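Local coordinates for protein lipase (Penicillium expansum, PDB 3G7N) that hydrolyses acylglycerol lipids such as triacylglycerols, releasing free fatty acids, as a secreted alkaline lipase of the alpha/beta-hydrolase superfamily, at residues 49-60 and 117-128; 95-103 and 133-144. One frame throughout, in Å; residues are numbered along the deposited sequence.

Interaction 1. Residues 49-60 and 117-128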
loop_
_atom_site.group_PDB
_atom_site.type_symbol
_atom_site.label_atom_id
_atom_site.label_comp_id
_atom_site.label_asym_id
_atom_site.label_seq_id
_atom_site.Cartn_x
_atom_site.Cartn_y
_atom_site.Cartn_z
ATOM N N VAL A 49 -8.904 -5.932 8.373
ATOM C CA VAL A 49 -7.987 -5.730 9.498
ATOM C C VAL A 49 -7.907 -7.018 10.276
ATOM O O VAL A 49 -8.881 -7.775 10.348
ATOM C CB VAL A 49 -8.469 -4.598 10.434
ATOM C CG1 VAL A 49 -7.433 -4.348 11.531
ATOM C CG2 VAL A 49 -8.681 -3.318 9.622
ATOM N N GLY A 50 -6.707 -7.364 10.724
ATOM C CA GLY A 50 -6.577 -8.556 11.562
ATOM C C GLY A 50 -5.176 -8.664 12.119
ATOM O O GLY A 50 -4.495 -7.662 12.273
ATOM N N TYR A 51 -4.815 -9.873 12.529
ATOM C CA TYR A 51 -3.542 -10.094 13.213
ATOM C C TYR A 51 -2.910 -11.380 12.710
ATOM O O TYR A 51 -3.592 -12.327 12.324
ATOM C CB TYR A 51 -3.724 -10.146 14.741
ATOM C CG TYR A 51 -4.546 -11.291 15.226
ATOM C CD1 TYR A 51 -3.946 -12.493 15.581
ATOM C CD2 TYR A 51 -5.931 -11.211 15.285
ATOM C CE1 TYR A 51 -4.703 -13.577 15.998
ATOM C CE2 TYR A 51 -6.705 -12.299 15.656
ATOM C CZ TYR A 51 -6.088 -13.484 16.017
ATOM O OH TYR A 51 -6.853 -14.574 16.391
ATOM N N SER A 52 -1.581 -11.396 12.753
ATOM C CA SER A 52 -0.793 -12.588 12.430
ATOM C C SER A 52 -0.045 -13.017 13.685
ATOM O O SER A 52 0.900 -12.368 14.090
ATOM C CB SER A 52 0.223 -12.248 11.353
ATOM O OG SER A 52 1.094 -13.374 11.171
ATOM N N THR A 53 -0.413 -14.188 14.202
ATOM C CA THR A 53 0.322 -14.806 15.313
ATOM C C THR A 53 1.745 -15.192 14.886
ATOM O O THR A 53 2.704 -14.925 15.610
ATOM C CB THR A 53 -0.408 -16.059 15.820
ATOM O OG1 THR A 53 -1.773 -15.733 16.109
ATOM C CG2 THR A 53 0.265 -16.595 17.067
ATOM N N GLU A 54 1.891 -15.620 13.633
ATOM C CA GLU A 54 3.181 -16.001 13.066
ATOM C C GLU A 54 4.132 -14.818 13.025
ATOM O O GLU A 54 5.297 -14.933 13.406
ATOM C CB GLU A 54 2.993 -16.589 11.667
ATOM C CG GLU A 54 4.295 -17.032 11.017
ATOM C CD GLU A 54 4.088 -17.616 9.634
ATOM O OE1 GLU A 54 3.019 -18.222 9.393
ATOM O OE2 GLU A 54 4.898 -17.294 8.739
ATOM N N LYS A 55 3.667 -13.679 12.519
ATOM C CA LYS A 55 4.532 -12.515 12.339
ATOM C C LYS A 55 4.534 -11.555 13.529
ATOM O O LYS A 55 5.294 -10.604 13.564
ATOM C CB LYS A 55 4.142 -11.759 11.065
ATOM C CG LYS A 55 4.294 -12.568 9.784
ATOM C CD LYS A 55 5.756 -12.927 9.490
ATOM C CE LYS A 55 5.915 -13.377 8.049
ATOM N NZ LYS A 55 7.306 -13.844 7.797
ATOM N N LYS A 56 3.599 -11.780 14.452
ATOM C CA LYS A 56 3.337 -10.845 15.542
ATOM C C LYS A 56 3.058 -9.450 15.011
ATOM O O LYS A 56 3.648 -8.453 15.421
ATOM C CB LYS A 56 4.486 -10.841 16.563
ATOM C CG LYS A 56 4.663 -12.188 17.271
ATOM C CD LYS A 56 5.727 -12.093 18.371
ATOM C CE LYS A 56 5.683 -13.293 19.314
ATOM N NZ LYS A 56 5.840 -14.584 18.588
ATOM N N THR A 57 2.105 -9.414 14.079
ATOM C CA THR A 57 1.675 -8.141 13.500
ATOM C C THR A 57 0.179 -7.968 13.569
ATOM O O THR A 57 -0.586 -8.938 13.646
ATOM C CB THR A 57 2.081 -7.979 12.032
ATOM O OG1 THR A 57 1.482 -9.033 11.271
ATOM C CG2 THR A 57 3.596 -7.941 11.868
ATOM N N ILE A 58 -0.214 -6.702 13.551
ATOM C CA ILE A 58 -1.586 -6.286 13.307
ATOM C C ILE A 58 -1.593 -5.616 11.942
ATOM O O ILE A 58 -0.758 -4.746 11.676
ATOM C CB ILE A 58 -2.028 -5.292 14.399
ATOM C CG1 ILE A 58 -2.095 -6.031 15.738
ATOM C CG2 ILE A 58 -3.354 -4.610 14.051
ATOM C CD1 ILE A 58 -2.035 -5.126 16.953
ATOM N N ALA A 59 -2.449 -6.132 11.049
ATOM C CA ALA A 59 -2.361 -5.853 9.608
ATOM C C ALA A 59 -3.617 -5.151 9.120
ATOM O O ALA A 59 -4.740 -5.513 9.479
ATOM C CB ALA A 59 -2.191 -7.153 8.851
ATOM N N VAL A 60 -3.390 -4.173 8.254
ATOM C CA VAL A 60 -4.439 -3.499 7.481
ATOM C C VAL A 60 -4.202 -3.775 6.000
ATOM O O VAL A 60 -3.168 -3.368 5.444
ATOM C CB VAL A 60 -4.401 -1.977 7.720
ATOM C CG1 VAL A 60 -5.470 -1.282 6.890
ATOM C CG2 VAL A 60 -4.560 -1.640 9.227
ATOM N N LEU A 117 -7.090 -4.190 18.673
ATOM C CA LEU A 117 -6.154 -5.293 18.527
ATOM C C LEU A 117 -4.865 -5.045 19.301
ATOM O O LEU A 117 -4.282 -5.978 19.855
ATOM C CB LEU A 117 -5.882 -5.586 17.050
ATOM C CG LEU A 117 -7.047 -6.244 16.314
ATOM C CD1 LEU A 117 -6.805 -6.208 14.804
ATOM C CD2 LEU A 117 -7.225 -7.669 16.786
ATOM N N ILE A 118 -4.421 -3.794 19.351
ATOM C CA ILE A 118 -3.246 -3.434 20.153
ATOM C C ILE A 118 -3.460 -3.755 21.640
ATOM O O ILE A 118 -2.566 -4.289 22.300
ATOM C CB ILE A 118 -2.862 -1.959 19.970
ATOM C CG1 ILE A 118 -2.231 -1.724 18.587
ATOM C CG2 ILE A 118 -1.909 -1.504 21.098
ATOM C CD1 ILE A 118 -2.107 -0.252 18.220
ATOM N N ALA A 119 -4.670 -3.533 22.132
ATOM C CA ALA A 119 -4.986 -3.867 23.523
ATOM C C ALA A 119 -4.885 -5.365 23.791
ATOM O O ALA A 119 -4.451 -5.784 24.873
ATOM C CB ALA A 119 -6.352 -3.352 23.893
ATOM N N LYS A 120 -5.268 -6.183 22.817
ATOM C CA LYS A 120 -5.237 -7.623 22.958
ATOM C C LYS A 120 -3.859 -8.210 22.684
ATOM O O LYS A 120 -3.475 -9.228 23.286
ATOM C CB LYS A 120 -6.285 -8.267 22.042
ATOM C CG LYS A 120 -6.507 -9.741 22.267
ATOM C CD LYS A 120 -7.908 -10.162 21.800
ATOM C CE LYS A 120 -8.106 -11.680 21.849
ATOM N NZ LYS A 120 -7.686 -12.283 23.149
ATOM N N TYR A 121 -3.117 -7.580 21.768
ATOM C CA TYR A 121 -1.810 -8.067 21.336
ATOM C C TYR A 121 -0.773 -6.935 21.437
ATOM O O TYR A 121 -0.324 -6.393 20.425
ATOM C CB TYR A 121 -1.878 -8.589 19.891
ATOM C CG TYR A 121 -2.928 -9.655 19.677
ATOM C CD1 TYR A 121 -2.707 -10.963 20.085
ATOM C CD2 TYR A 121 -4.116 -9.362 19.023
ATOM C CE1 TYR A 121 -3.679 -11.937 19.918
ATOM C CE2 TYR A 121 -5.088 -10.342 18.826
ATOM C CZ TYR A 121 -4.868 -11.613 19.293
ATOM O OH TYR A 121 -5.871 -12.552 19.180
ATOM N N PRO A 122 -0.384 -6.563 22.671
ATOM C CA PRO A 122 0.295 -5.292 22.876
ATOM C C PRO A 122 1.767 -5.369 22.504
ATOM O O PRO A 122 2.413 -4.331 22.445
ATOM C CB PRO A 122 0.164 -5.054 24.393
ATOM C CG PRO A 122 -0.059 -6.418 24.968
ATOM C CD PRO A 122 -0.894 -7.132 23.941
ATOM N N ASP A 123 2.257 -6.567 22.204
ATOM C CA ASP A 123 3.622 -6.749 21.718
ATOM C C ASP A 123 3.733 -6.829 20.190
ATOM O O ASP A 123 4.835 -6.932 19.652
ATOM C CB ASP A 123 4.243 -7.997 22.338
ATOM C CG ASP A 123 3.455 -9.258 22.011
ATOM O OD1 ASP A 123 2.201 -9.284 22.214
ATOM O OD2 ASP A 123 4.098 -10.266 21.644
ATOM N N TYR A 124 2.597 -6.820 19.495
ATOM C CA TYR A 124 2.623 -6.933 18.033
ATOM C C TYR A 124 2.987 -5.605 17.384
ATOM O O TYR A 124 2.760 -4.545 17.937
ATOM C CB TYR A 124 1.261 -7.406 17.528
ATOM C CG TYR A 124 1.005 -8.893 17.701
ATOM C CD1 TYR A 124 1.685 -9.653 18.660
ATOM C CD2 TYR A 124 0.005 -9.516 16.976
ATOM C CE1 TYR A 124 1.332 -10.975 18.896
ATOM C CE2 TYR A 124 -0.318 -10.833 17.170
ATOM C CZ TYR A 124 0.373 -11.574 18.108
ATOM O OH TYR A 124 0.046 -12.902 18.318
ATOM N N THR A 125 3.638 -5.675 16.227
ATOM C CA THR A 125 3.931 -4.469 15.442
ATOM C C THR A 125 2.839 -4.295 14.369
ATOM O O THR A 125 1.919 -5.132 14.275
ATOM C CB THR A 125 5.320 -4.580 14.780
ATOM O OG1 THR A 125 5.349 -5.710 13.905
ATOM C CG2 THR A 125 6.416 -4.744 15.870
ATOM N N LEU A 126 2.921 -3.214 13.596
ATOM C CA LEU A 126 1.870 -2.868 12.621
ATOM C C LEU A 126 2.365 -3.091 11.203
ATOM O O LEU A 126 3.534 -2.842 10.872
ATOM C CB LEU A 126 1.446 -1.410 12.791
ATOM C CG LEU A 126 0.984 -1.019 14.194
ATOM C CD1 LEU A 126 0.542 0.440 14.196
ATOM C CD2 LEU A 126 -0.154 -1.926 14.671
ATOM N N GLU A 127 1.432 -3.451 10.329
ATOM C CA GLU A 127 1.724 -3.479 8.905
ATOM C C GLU A 127 0.505 -3.077 8.102
ATOM O O GLU A 127 -0.641 -3.282 8.517
ATOM C CB GLU A 127 2.234 -4.846 8.475
ATOM C CG GLU A 127 1.247 -5.959 8.576
ATOM C CD GLU A 127 1.823 -7.292 8.103
ATOM O OE1 GLU A 127 2.638 -7.288 7.138
ATOM O OE2 GLU A 127 1.387 -8.348 8.600
ATOM N N ALA A 128 0.761 -2.485 6.939
ATOM C CA ALA A 128 -0.302 -2.119 5.991
ATOM C C ALA A 128 0.149 -2.544 4.614
ATOM O O ALA A 128 1.338 -2.474 4.296
ATOM C CB ALA A 128 -0.522 -0.625 6.021
HETATM O O HOH W 1 6.461 -8.196 14.799
#

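Interaction 2. Residues 95-103 and 133-144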
loop_
_atom_site.group_PDB
_atom_site.type_symbol
_atom_site.label_atom_id
_atom_site.label_comp_id
_atom_site.label_asym_id
_atom_site.label_seq_id
_atom_site.Cartn_x
_atom_site.Cartn_y
_atom_site.Cartn_z
ATOM N N ILE A 95 -3.238 16.155 -1.037
ATOM C CA ILE A 95 -3.398 14.774 -1.514
ATOM C C ILE A 95 -4.563 14.766 -2.489
ATOM O O ILE A 95 -5.512 15.543 -2.359
ATOM C CB ILE A 95 -3.722 13.818 -0.320
ATOM C CG1 ILE A 95 -2.595 13.849 0.721
ATOM C CG2 ILE A 95 -3.979 12.401 -0.808
ATOM C CD1 ILE A 95 -2.911 13.034 1.991
ATOM N N MET A 96 -4.512 13.872 -3.472
ATOM C CA MET A 96 -5.594 13.809 -4.416
ATOM C C MET A 96 -6.892 13.336 -3.762
ATOM O O MET A 96 -6.893 12.400 -2.945
ATOM C CB MET A 96 -5.206 12.920 -5.607
ATOM C CG MET A 96 -4.847 11.479 -5.254
ATOM S SD MET A 96 -4.186 10.544 -6.663
ATOM C CE MET A 96 -5.705 10.112 -7.484
ATOM N N ARG A 97 -8.016 13.927 -4.161
ATOM C CA ARG A 97 -9.294 13.588 -3.569
ATOM C C ARG A 97 -9.631 12.120 -3.816
ATOM O O ARG A 97 -10.279 11.470 -2.997
ATOM C CB ARG A 97 -10.404 14.497 -4.109
ATOM C CG ARG A 97 -11.739 14.255 -3.433
ATOM C CD ARG A 97 -12.858 15.120 -4.010
ATOM N NE ARG A 97 -12.693 16.528 -3.680
ATOM C CZ ARG A 97 -12.512 17.486 -4.584
ATOM N NH1 ARG A 97 -12.427 17.182 -5.876
ATOM N NH2 ARG A 97 -12.430 18.753 -4.202
ATOM N N GLY A 98 -9.261 11.605 -4.986
ATOM C CA GLY A 98 -9.565 10.221 -5.331
ATOM C C GLY A 98 -8.941 9.165 -4.441
ATOM O O GLY A 98 -9.336 8.000 -4.517
ATOM N N VAL A 99 -7.979 9.550 -3.606
ATOM C CA VAL A 99 -7.446 8.652 -2.575
ATOM C C VAL A 99 -7.847 9.108 -1.176
ATOM O O VAL A 99 -8.209 8.283 -0.342
ATOM C CB VAL A 99 -5.918 8.503 -2.698
ATOM C CG1 VAL A 99 -5.363 7.597 -1.595
ATOM C CG2 VAL A 99 -5.572 7.943 -4.067
ATOM N N HIS A 100 -7.793 10.413 -0.898
ATOM C CA HIS A 100 -8.248 10.897 0.398
ATOM C C HIS A 100 -9.692 10.544 0.688
ATOM O O HIS A 100 -10.022 10.182 1.829
ATOM C CB HIS A 100 -8.011 12.401 0.533
ATOM C CG HIS A 100 -8.523 12.977 1.820
ATOM N ND1 HIS A 100 -7.822 12.919 3.007
ATOM C CD2 HIS A 100 -9.743 13.461 2.132
ATOM C CE1 HIS A 100 -8.548 13.466 3.970
ATOM N NE2 HIS A 100 -9.690 13.868 3.446
ATOM N N ARG A 101 -10.564 10.670 -0.302
ATOM C CA ARG A 101 -11.969 10.396 -0.056
ATOM C C ARG A 101 -12.238 8.954 0.399
ATOM O O ARG A 101 -12.862 8.747 1.445
ATOM C CB ARG A 101 -12.840 10.786 -1.257
ATOM C CG ARG A 101 -14.325 10.631 -1.009
ATOM C CD ARG A 101 -15.124 11.547 -1.950
ATOM N NE ARG A 101 -16.549 11.221 -1.926
ATOM C CZ ARG A 101 -17.112 10.287 -2.685
ATOM N NH1 ARG A 101 -16.390 9.651 -3.597
ATOM N NH2 ARG A 101 -18.413 10.045 -2.590
ATOM N N PRO A 102 -11.798 7.954 -0.382
ATOM C CA PRO A 102 -12.018 6.577 0.091
ATOM C C PRO A 102 -11.305 6.279 1.410
ATOM O O PRO A 102 -11.886 5.636 2.266
ATOM C CB PRO A 102 -11.475 5.708 -1.053
ATOM C CG PRO A 102 -10.618 6.630 -1.897
ATOM C CD PRO A 102 -11.288 7.987 -1.760
ATOM N N TRP A 103 -10.070 6.745 1.587
ATOM C CA TRP A 103 -9.414 6.476 2.878
ATOM C C TRP A 103 -10.198 7.093 4.041
ATOM O O TRP A 103 -10.425 6.457 5.067
ATOM C CB TRP A 103 -7.971 6.967 2.904
ATOM C CG TRP A 103 -7.320 6.663 4.209
ATOM C CD1 TRP A 103 -7.186 7.527 5.276
ATOM C CD2 TRP A 103 -7.031 5.355 4.719
ATOM N NE1 TRP A 103 -6.792 6.832 6.399
ATOM C CE2 TRP A 103 -6.641 5.507 6.067
ATOM C CE3 TRP A 103 -6.993 4.068 4.142
ATOM C CZ2 TRP A 103 -6.312 4.422 6.874
ATOM C CZ3 TRP A 103 -6.614 2.995 4.930
ATOM C CH2 TRP A 103 -6.253 3.187 6.285
ATOM N N LEU A 133 -4.895 0.664 -6.526
ATOM C CA LEU A 133 -5.554 1.628 -5.648
ATOM C C LEU A 133 -5.366 1.237 -4.184
ATOM O O LEU A 133 -5.263 2.103 -3.319
ATOM C CB LEU A 133 -7.049 1.744 -5.977
ATOM C CG LEU A 133 -7.881 2.641 -5.031
ATOM C CD1 LEU A 133 -7.435 4.103 -5.039
ATOM C CD2 LEU A 133 -9.392 2.541 -5.320
ATOM N N GLY A 134 -5.363 -0.072 -3.902
ATOM C CA GLY A 134 -5.044 -0.551 -2.560
ATOM C C GLY A 134 -3.657 -0.140 -2.086
ATOM O O GLY A 134 -3.437 0.054 -0.882
ATOM N N GLY A 135 -2.712 -0.047 -3.007
ATOM C CA GLY A 135 -1.378 0.484 -2.702
ATOM C C GLY A 135 -1.357 1.983 -2.475
ATOM O O GLY A 135 -0.744 2.469 -1.527
ATOM N N ALA A 136 -2.139 2.711 -3.270
ATOM C CA ALA A 136 -2.286 4.150 -3.040
ATOM C C ALA A 136 -2.926 4.368 -1.668
ATOM O O ALA A 136 -2.513 5.265 -0.905
ATOM C CB ALA A 136 -3.116 4.797 -4.158
ATOM N N LEU A 137 -3.944 3.579 -1.334
ATOM C CA LEU A 137 -4.552 3.666 -0.012
ATOM C C LEU A 137 -3.545 3.351 1.091
ATOM O O LEU A 137 -3.547 4.006 2.136
ATOM C CB LEU A 137 -5.783 2.757 0.100
ATOM C CG LEU A 137 -6.987 3.190 -0.750
ATOM C CD1 LEU A 137 -7.991 2.041 -0.932
ATOM C CD2 LEU A 137 -7.647 4.421 -0.143
ATOM N N THR A 138 -2.685 2.359 0.865
ATOM C CA THR A 138 -1.668 1.988 1.836
ATOM C C THR A 138 -0.680 3.133 2.054
ATOM O O THR A 138 -0.169 3.311 3.183
ATOM C CB THR A 138 -0.935 0.731 1.347
ATOM O OG1 THR A 138 -1.835 -0.372 1.378
ATOM C CG2 THR A 138 0.274 0.377 2.204
ATOM N N SER A 139 -0.444 3.965 1.041
ATOM C CA SER A 139 0.462 5.095 1.214
ATOM C C SER A 139 -0.097 6.159 2.145
ATOM O O SER A 139 0.683 6.868 2.804
ATOM C CB SER A 139 0.908 5.674 -0.140
ATOM O OG SER A 139 -0.083 6.478 -0.743
ATOM N N ILE A 140 -1.415 6.264 2.251
ATOM C CA ILE A 140 -2.014 7.099 3.280
ATOM C C ILE A 140 -2.185 6.346 4.588
ATOM O O ILE A 140 -1.938 6.921 5.661
ATOM C CB ILE A 140 -3.322 7.797 2.797
ATOM C CG1 ILE A 140 -3.885 8.702 3.905
ATOM C CG2 ILE A 140 -4.334 6.816 2.246
ATOM C CD1 ILE A 140 -2.960 9.861 4.290
ATOM N N ALA A 141 -2.541 5.055 4.533
ATOM C CA ALA A 141 -2.597 4.240 5.754
ATOM C C ALA A 141 -1.313 4.289 6.564
ATOM O O ALA A 141 -1.347 4.350 7.801
ATOM C CB ALA A 141 -2.943 2.785 5.423
ATOM N N HIS A 142 -0.180 4.293 5.888
ATOM C CA HIS A 142 1.113 4.356 6.552
ATOM C C HIS A 142 1.195 5.585 7.475
ATOM O O HIS A 142 1.577 5.489 8.644
ATOM C CB HIS A 142 2.232 4.406 5.507
ATOM C CG HIS A 142 3.600 4.453 6.103
ATOM N ND1 HIS A 142 4.190 3.349 6.670
ATOM C CD2 HIS A 142 4.471 5.484 6.256
ATOM C CE1 HIS A 142 5.374 3.696 7.152
ATOM N NE2 HIS A 142 5.584 4.972 6.879
ATOM N N VAL A 143 0.810 6.737 6.945
ATOM C CA VAL A 143 0.830 7.982 7.711
ATOM C C VAL A 143 -0.258 7.999 8.789
ATOM O O VAL A 143 -0.003 8.388 9.929
ATOM C CB VAL A 143 0.671 9.198 6.762
ATOM C CG1 VAL A 143 0.462 10.486 7.540
ATOM C CG2 VAL A 143 1.885 9.323 5.860
ATOM N N ALA A 144 -1.436 7.472 8.493
ATOM C CA ALA A 144 -2.510 7.382 9.474
ATOM C C ALA A 144 -2.058 6.550 10.672
ATOM O O ALA A 144 -2.363 6.888 11.823
ATOM C CB ALA A 144 -3.759 6.753 8.845
#

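Interaction 1. Residues 49-60 and 117-128
Four backbone bonds join Lys56-Val60 to Thr125-Glu127 as neighbouring parallel strands, their short axes 23° apart. Ile58 supplies the centre of the ladder, its N giving to Thr125 O (2.7 Å) and its O taking Glu127 N, while Thr125 N to Lys56 O and Val60 N to Glu127 O complete it. A water donates to Lys56 O and lies within bonding distance of Thr125 OG1, tying the strand starts together.

On the face carrying Thr57 and Ala59, one side-chain bond crosses: Thr57 OG1 donates to Glu127 OE2 (2.8 Å), meeting it from above the carboxylate plane, 41° out of it. Glu127 reaches back because CG stands between its own N and C (chi1 66°) and the chain then runs extended, laying CG against Ala59 CB (3.6 Å). Arg13 forms a salt bridge to the same OE2.

The other face is apolar. Ile58 CD1 presses on the end of helix 97-120, 3.8 Å from Ile118 CG1, and Leu117 CD1 extends over the hairpin to Val49 CG1.

Aromatic contacts close the outer end. Tyr124 is sandwiched: Lys56 CA stands 3.6 Å over the ring centre in a CH-pi contact, and Tyr121 CB covers the opposite face. Tyr51 and Tyr121 stack face to face, with centroids 4.5 Å apart and Tyr121 OH lying over the Tyr51 ring, 3.3 Å from Tyr51 CZ.

Ser52, opposed by both Lys56 and Thr57 in a G1 beta bulge, shapes the hairpin. The chemistry is thus divided by sheet face: a buried carboxylate is paired with a hydroxyl and an arginine, which probably stabilise its charge, whereas hydrocarbon and rings hold the helix end in this beta-alpha-beta crossover.

Interaction 2. Residues 95-103 and 133-144
Trp103 lies with its indole against helix 133-148, filling a hole formed by Leu137, Ile140, Ala141 and Ala144. This is the tight part. Ala141 CB comes within 3.4 Å of Trp103 CH2, Ile140 CG2 touches Trp103 CG at 3.6 Å, and Ala144 CB reaches Trp103 NE1 at 3.9 Å. Ile140 CG1 adds a CH-pi contact over the five-membered ring, 27° off its normal. The indole extends to the second helix because CG is turned opposite the backbone N (chi1 -179°). With an alanine here, that hole would probably lose its filling and Ile140 the aromatic surface it packs on.

One turn earlier Val99 is a second knob, set among Leu133, Ala136, Leu137 and Ile140, with CG1 3.7 Å from Ala136 O. Leu137 CD2 fits between the two knobs, 3.8 Å from Trp103 N, and also meets the ring of Pro102. The axes of 97-103 and 133-144 pass 9.6 Å apart at -68°, so the helices diverge quickly.

Packing thins at both ends. Ile95, which also packs on Trp169, meets just Ile140 across this contact, CD1 to CD1 at 3.9 Å, and Leu133 CD1 approaches Val99 CG2 no closer than 4.4 Å. Leu133 is partly exposed and follows the nucleophile Ser132, near a bound sulfate. Arg97, paired with Asp76, and Arg101 lie on the more solvent-accessible side of their helix.

No polar bond links the two segments; Thr138 OG1 bonds to Gly134 O of its own helix. The joint therefore rests on shape and hydrocarbon contact and probably helps set the helix after the nucleophile elbow.

Both interactions use helix 97-120: its C-terminal end takes part in interaction 1, its first turns in interaction 2. Strand 125-131 leads through the nucleophile elbow into helix 133-148, so the second elements are consecutive too, and the contacts meet where Ala128 CB packs on Ala141 CB at 4.2 Å. Their centres are about 21 Å apart. Interaction 2 is the more central, about 8 Å from the chain centre against about 17 Å for interaction 1, which is mostly buried but has an exposed turn end. Interaction 1 combines strand pairing, a buried carboxylate and tyrosine rings; interaction 2 is apolar knobs-into-holes packing between helices, with its Leu133 end beside the active site.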